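Local coordinates for protein diacylglycerol lipase (Aspergillus oryzae, PDB 5XK2) that probably hydrolyses mono- and diacylglycerols as a lipase of the class 3 family, with an alpha/beta-hydrolase fold, captured here in a closed conformation, at residues R167-P181 and Q195-P209. Residues are numbered along the deposited sequence; the frame is centred on the assembly and turned at random.
Sequences RTKNYDAILYAYAAP and QGNNYRFTHNDDPVP
Over one face of the Phe201 ring lies Tyr178 CE1, 3.4 Å from Phe201 CE1; the planes, 9° apart, are displaced so that little of one ring lies over the other, and Tyr176 CD2 meets the Phe201 edge. One face of the Tyr176 ring takes Tyr199 CD2, while Ile174 CG2 abuts the Tyr199 edge, 3.7 Å from Tyr199 CE2. All four aromatic residues project from the same side of the sheet; helix 14-27 packs on Tyr176, Tyr178 and Tyr199, and Ile227 of strand 224-227 on Phe201, with Asp17 and the carbonyl of Phe18 bonding the hydroxyls of Tyr176 and Tyr178. The Arg167 guanidinium has Gly196 O over one face; its edge is filled by acceptors. NH1 and NH2 both grip Asn198 OD1, each at 2.9 Å, and NH1 also reaches Gln195 OE1 nearly straight (166°). NE and NH2 converge on Ala173 O, so five bonds fix the group's rotation; its chain, extended from CG to NE, carries it there from the helix end. Strands 173-178 and 198-203 run parallel through the right-handed beta-alpha-beta crossover of an alpha/beta hydrolase, joined by alternating backbone bonds such as Leu175 N to Asn197 O (2.9 Å). Where strand 173-178 ends, a water links Ala180 O, Phe201 O and Arg200 NH1. Ala179 CB packs against Asp206 OD2 (3.6 Å), which is hydrogen-bonded to the Tyr271 hydroxyl; Asp206 is probably the acid of a catalytic triad with Ser153 and His268.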
loop_
_atom_site.group_PDB
_atom_site.type_symbol
_atom_site.label_atom_id
_atom_site.label_comp_id
_atom_site.label_asym_id
_atom_site.label_seq_id
_atom_site.Cartn_x
_atom_site.Cartn_y
_atom_site.Cartn_z
ATOM N N ARG A 167 13.099 -22.807 17.360
ATOM C CA ARG A 167 13.800 -22.955 18.621
ATOM C C ARG A 167 13.156 -24.002 19.518
ATOM O O ARG A 167 13.869 -24.713 20.214
ATOM C CB ARG A 167 13.857 -21.617 19.371
ATOM C CG ARG A 167 14.788 -20.606 18.712
ATOM C CD ARG A 167 14.362 -19.216 19.196
ATOM N NE ARG A 167 15.152 -18.175 18.548
ATOM C CZ ARG A 167 14.861 -16.885 18.638
ATOM N NH1 ARG A 167 13.765 -16.498 19.283
ATOM N NH2 ARG A 167 15.643 -15.992 18.046
ATOM N N THR A 168 11.831 -24.105 19.486
ATOM C CA THR A 168 11.163 -25.126 20.312
ATOM C C THR A 168 11.471 -26.526 19.780
ATOM O O THR A 168 11.236 -27.524 20.454
ATOM C CB THR A 168 9.631 -24.936 20.388
ATOM O OG1 THR A 168 8.996 -25.212 19.124
ATOM C CG2 THR A 168 9.273 -23.522 20.850
ATOM N N LYS A 169 11.947 -26.583 18.540
ATOM C CA LYS A 169 12.345 -27.828 17.885
ATOM C C LYS A 169 13.855 -28.089 17.947
ATOM O O LYS A 169 14.373 -28.925 17.205
ATOM C CB LYS A 169 11.831 -27.830 16.447
ATOM C CG LYS A 169 10.309 -27.810 16.340
ATOM C CD LYS A 169 9.884 -27.677 14.875
ATOM C CE LYS A 169 8.392 -27.465 14.698
ATOM N NZ LYS A 169 7.564 -28.037 15.784
ATOM N N ASN A 170 14.552 -27.307 18.765
ATOM C CA ASN A 170 15.995 -27.407 19.054
ATOM C C ASN A 170 16.914 -26.736 18.042
ATOM O O ASN A 170 18.136 -26.840 18.178
ATOM C CB ASN A 170 16.489 -28.865 19.217
ATOM C CG ASN A 170 15.647 -29.675 20.177
ATOM O OD1 ASN A 170 15.282 -30.805 19.872
ATOM N ND2 ASN A 170 15.341 -29.114 21.341
ATOM N N TYR A 171 16.365 -26.086 17.013
ATOM C CA TYR A 171 17.224 -25.351 16.084
ATOM C C TYR A 171 17.590 -24.026 16.740
ATOM O O TYR A 171 16.699 -23.301 17.172
ATOM C CB TYR A 171 16.514 -25.109 14.734
ATOM C CG TYR A 171 16.069 -26.371 14.039
ATOM C CD1 TYR A 171 16.929 -27.067 13.175
ATOM C CD2 TYR A 171 14.791 -26.887 14.249
ATOM C CE1 TYR A 171 16.513 -28.246 12.548
ATOM C CE2 TYR A 171 14.378 -28.056 13.638
ATOM C CZ TYR A 171 15.240 -28.733 12.788
ATOM O OH TYR A 171 14.802 -29.898 12.201
ATOM N N ASP A 172 18.861 -23.664 16.787
ATOM C CA ASP A 172 19.174 -22.537 17.634
ATOM C C ASP A 172 19.126 -21.308 16.739
ATOM O O ASP A 172 20.133 -20.643 16.497
ATOM C CB ASP A 172 20.571 -22.779 18.236
ATOM C CG ASP A 172 21.019 -21.705 19.206
ATOM O OD1 ASP A 172 20.163 -21.105 19.887
ATOM O OD2 ASP A 172 22.250 -21.480 19.294
ATOM N N ALA A 173 17.905 -20.856 16.483
ATOM C CA ALA A 173 17.712 -19.831 15.448
ATOM C C ALA A 173 18.065 -18.448 15.980
ATOM O O ALA A 173 17.694 -18.103 17.103
ATOM C CB ALA A 173 16.290 -19.848 14.949
ATOM N N ILE A 174 18.815 -17.690 15.182
ATOM C CA ILE A 174 19.125 -16.298 15.472
ATOM C C ILE A 174 18.210 -15.452 14.597
ATOM O O ILE A 174 18.200 -15.614 13.361
ATOM C CB ILE A 174 20.592 -15.940 15.139
ATOM C CG1 ILE A 174 21.586 -16.998 15.646
ATOM C CG2 ILE A 174 20.927 -14.529 15.637
ATOM C CD1 ILE A 174 21.534 -17.231 17.135
ATOM N N LEU A 175 17.450 -14.556 15.214
ATOM C CA LEU A 175 16.417 -13.816 14.481
ATOM C C LEU A 175 16.855 -12.406 14.126
ATOM O O LEU A 175 17.207 -11.636 15.010
ATOM C CB LEU A 175 15.138 -13.748 15.324
ATOM C CG LEU A 175 14.014 -12.852 14.784
ATOM C CD1 LEU A 175 13.459 -13.352 13.422
ATOM C CD2 LEU A 175 12.873 -12.737 15.822
ATOM N N TYR A 176 16.828 -12.061 12.841
ATOM C CA TYR A 176 16.971 -10.659 12.448
ATOM C C TYR A 176 15.677 -10.230 11.790
ATOM O O TYR A 176 15.366 -10.658 10.675
ATOM C CB TYR A 176 18.172 -10.441 11.507
ATOM C CG TYR A 176 19.512 -10.769 12.139
ATOM C CD1 TYR A 176 19.948 -12.093 12.241
ATOM C CD2 TYR A 176 20.308 -9.773 12.682
ATOM C CE1 TYR A 176 21.179 -12.404 12.835
ATOM C CE2 TYR A 176 21.520 -10.070 13.282
ATOM C CZ TYR A 176 21.956 -11.380 13.338
ATOM O OH TYR A 176 23.162 -11.672 13.932
ATOM N N ALA A 177 14.910 -9.402 12.491
ATOM C CA ALA A 177 13.585 -9.018 12.015
ATOM C C ALA A 177 13.548 -7.526 11.756
ATOM O O ALA A 177 13.259 -6.739 12.647
ATOM C CB ALA A 177 12.539 -9.414 13.050
ATOM N N TYR A 178 13.742 -7.150 10.503
ATOM C CA TYR A 178 13.876 -5.729 10.169
ATOM C C TYR A 178 12.506 -5.174 9.847
ATOM O O TYR A 178 11.871 -5.653 8.927
ATOM C CB TYR A 178 14.818 -5.552 8.972
ATOM C CG TYR A 178 16.232 -6.022 9.229
ATOM C CD1 TYR A 178 17.177 -5.152 9.784
ATOM C CD2 TYR A 178 16.630 -7.328 8.912
ATOM C CE1 TYR A 178 18.489 -5.571 10.037
ATOM C CE2 TYR A 178 17.935 -7.750 9.143
ATOM C CZ TYR A 178 18.856 -6.872 9.713
ATOM O OH TYR A 178 20.149 -7.309 9.938
ATOM N N ALA A 179 12.054 -4.172 10.601
ATOM C CA ALA A 179 10.793 -3.479 10.299
ATOM C C ALA A 179 9.582 -4.378 10.495
ATOM O O ALA A 179 8.603 -4.275 9.769
ATOM C CB ALA A 179 10.793 -2.929 8.848
ATOM N N ALA A 180 9.641 -5.254 11.489
ATOM C CA ALA A 180 8.580 -6.233 11.675
ATOM C C ALA A 180 7.330 -5.643 12.304
ATOM O O ALA A 180 7.410 -4.908 13.298
ATOM C CB ALA A 180 9.080 -7.385 12.561
ATOM N N PRO A 181 6.173 -6.009 11.762
ATOM C CA PRO A 181 4.899 -5.934 12.488
ATOM C C PRO A 181 4.948 -6.740 13.786
ATOM O O PRO A 181 5.778 -7.634 13.921
ATOM C CB PRO A 181 3.899 -6.594 11.533
ATOM C CG PRO A 181 4.537 -6.536 10.168
ATOM C CD PRO A 181 6.033 -6.576 10.404
ATOM N N GLN A 195 13.721 -16.505 24.811
ATOM C CA GLN A 195 14.559 -17.434 24.049
ATOM C C GLN A 195 15.910 -16.808 23.704
ATOM O O GLN A 195 16.893 -17.515 23.437
ATOM C CB GLN A 195 13.858 -17.861 22.751
ATOM C CG GLN A 195 12.633 -18.734 22.951
ATOM C CD GLN A 195 11.915 -19.017 21.633
ATOM O OE1 GLN A 195 11.814 -18.149 20.760
ATOM N NE2 GLN A 195 11.414 -20.241 21.490
ATOM N N GLY A 196 15.955 -15.477 23.679
ATOM C CA GLY A 196 17.167 -14.770 23.322
ATOM C C GLY A 196 17.477 -14.801 21.835
ATOM O O GLY A 196 16.719 -15.381 21.046
ATOM N N ASN A 197 18.603 -14.192 21.478
ATOM C CA ASN A 197 19.070 -14.139 20.078
ATOM C C ASN A 197 18.028 -13.517 19.163
ATOM O O ASN A 197 17.815 -14.000 18.049
ATOM C CB ASN A 197 19.430 -15.540 19.559
ATOM C CG ASN A 197 20.516 -16.227 20.382
ATOM O OD1 ASN A 197 20.342 -17.372 20.822
ATOM N ND2 ASN A 197 21.623 -15.542 20.593
ATOM N N ASN A 198 17.393 -12.450 19.644
ATOM C CA ASN A 198 16.407 -11.683 18.883
ATOM C C ASN A 198 16.911 -10.306 18.521
ATOM O O ASN A 198 17.238 -9.511 19.410
ATOM C CB ASN A 198 15.125 -11.519 19.682
ATOM C CG ASN A 198 14.509 -12.854 20.061
ATOM O OD1 ASN A 198 14.273 -13.688 19.203
ATOM N ND2 ASN A 198 14.255 -13.054 21.354
ATOM N N TYR A 199 16.961 -10.003 17.227
ATOM C CA TYR A 199 17.288 -8.639 16.813
ATOM C C TYR A 199 16.174 -8.090 15.939
ATOM O O TYR A 199 16.169 -8.260 14.706
ATOM C CB TYR A 199 18.636 -8.641 16.076
ATOM C CG TYR A 199 19.679 -9.321 16.915
ATOM C CD1 TYR A 199 20.273 -8.643 17.974
ATOM C CD2 TYR A 199 20.040 -10.646 16.686
ATOM C CE1 TYR A 199 21.207 -9.285 18.805
ATOM C CE2 TYR A 199 20.985 -11.292 17.505
ATOM C CZ TYR A 199 21.560 -10.588 18.563
ATOM O OH TYR A 199 22.492 -11.178 19.393
ATOM N N ARG A 200 15.302 -7.321 16.579
ATOM C CA ARG A 200 14.153 -6.724 15.917
ATOM C C ARG A 200 14.404 -5.234 15.766
ATOM O O ARG A 200 14.751 -4.553 16.743
ATOM C CB ARG A 200 12.858 -6.970 16.709
ATOM C CG ARG A 200 11.638 -6.264 16.058
ATOM C CD ARG A 200 10.354 -6.519 16.842
ATOM N NE ARG A 200 10.366 -5.905 18.180
ATOM C CZ ARG A 200 10.128 -4.616 18.439
ATOM N NH1 ARG A 200 9.853 -3.766 17.445
ATOM N NH2 ARG A 200 10.137 -4.180 19.707
ATOM N N PHE A 201 14.241 -4.735 14.543
ATOM C CA PHE A 201 14.558 -3.338 14.232
ATOM C C PHE A 201 13.350 -2.508 13.894
ATOM O O PHE A 201 12.391 -2.985 13.297
ATOM C CB PHE A 201 15.540 -3.277 13.054
ATOM C CG PHE A 201 16.841 -3.956 13.346
ATOM C CD1 PHE A 201 16.968 -5.318 13.158
ATOM C CD2 PHE A 201 17.918 -3.237 13.825
ATOM C CE1 PHE A 201 18.173 -5.969 13.430
ATOM C CE2 PHE A 201 19.114 -3.868 14.121
ATOM C CZ PHE A 201 19.241 -5.245 13.924
ATOM N N THR A 202 13.421 -1.234 14.265
ATOM C CA THR A 202 12.472 -0.231 13.801
ATOM C C THR A 202 13.244 0.975 13.294
ATOM O O THR A 202 14.428 1.152 13.606
ATOM C CB THR A 202 11.562 0.259 14.913
ATOM O OG1 THR A 202 12.390 0.842 15.935
ATOM C CG2 THR A 202 10.720 -0.902 15.504
ATOM N N HIS A 203 12.582 1.808 12.510
ATOM C CA HIS A 203 13.273 2.961 11.944
ATOM C C HIS A 203 12.401 4.184 12.047
ATOM O O HIS A 203 11.366 4.248 11.380
ATOM C CB HIS A 203 13.634 2.695 10.480
ATOM C CG HIS A 203 14.361 3.836 9.829
ATOM N ND1 HIS A 203 14.053 4.287 8.564
ATOM C CD2 HIS A 203 15.366 4.630 10.281
ATOM C CE1 HIS A 203 14.852 5.295 8.248
ATOM N NE2 HIS A 203 15.653 5.529 9.271
ATOM N N ASN A 204 12.834 5.152 12.857
ATOM C CA ASN A 204 12.090 6.407 13.020
ATOM C C ASN A 204 10.595 6.143 13.186
ATOM O O ASN A 204 10.197 5.357 14.061
ATOM C CB ASN A 204 12.387 7.354 11.843
ATOM C CG ASN A 204 13.808 7.898 11.907
ATOM O OD1 ASN A 204 14.345 8.092 12.999
ATOM N ND2 ASN A 204 14.414 8.145 10.746
ATOM N N ASP A 205 9.782 6.799 12.361
ATOM C CA ASP A 205 8.318 6.760 12.459
ATOM C C ASP A 205 7.677 5.714 11.544
ATOM O O ASP A 205 6.526 5.862 11.137
ATOM C CB ASP A 205 7.701 8.150 12.227
ATOM C CG ASP A 205 8.092 8.779 10.909
ATOM O OD1 ASP A 205 8.948 8.231 10.186
ATOM O OD2 ASP A 205 7.535 9.866 10.611
ATOM N N ASP A 206 8.441 4.709 11.138
ATOM C CA ASP A 206 7.878 3.640 10.284
ATOM C C ASP A 206 6.517 3.164 10.836
ATOM O O ASP A 206 6.406 2.819 11.999
ATOM C CB ASP A 206 8.895 2.491 10.241
ATOM C CG ASP A 206 8.428 1.296 9.421
ATOM O OD1 ASP A 206 7.329 1.332 8.822
ATOM O OD2 ASP A 206 9.208 0.316 9.377
ATOM N N PRO A 207 5.451 3.231 10.018
ATOM C CA PRO A 207 4.138 2.836 10.553
ATOM C C PRO A 207 3.941 1.327 10.758
ATOM O O PRO A 207 3.088 0.917 11.559
ATOM C CB PRO A 207 3.156 3.349 9.494
ATOM C CG PRO A 207 3.940 3.357 8.218
ATOM C CD PRO A 207 5.363 3.756 8.638
ATOM N N VAL A 208 4.683 0.510 10.017
ATOM C CA VAL A 208 4.385 -0.920 9.993
ATOM C C VAL A 208 4.602 -1.617 11.349
ATOM O O VAL A 208 3.756 -2.417 11.740
ATOM C CB VAL A 208 5.170 -1.606 8.848
ATOM C CG1 VAL A 208 4.942 -3.126 8.855
ATOM C CG2 VAL A 208 4.695 -1.016 7.489
ATOM N N PRO A 209 5.680 -1.294 12.097
ATOM C CA PRO A 209 5.844 -1.909 13.425
ATOM C C PRO A 209 4.784 -1.492 14.447
ATOM O O PRO A 209 4.874 -1.923 15.596
ATOM C CB PRO A 209 7.254 -1.465 13.858
ATOM C CG PRO A 209 7.974 -1.285 12.551
ATOM C CD PRO A 209 6.921 -0.613 11.689
HETATM O O HOH W 1 21.316 -19.433 22.558
HETATM O O HOH W 2 9.695 -4.055 14.533
#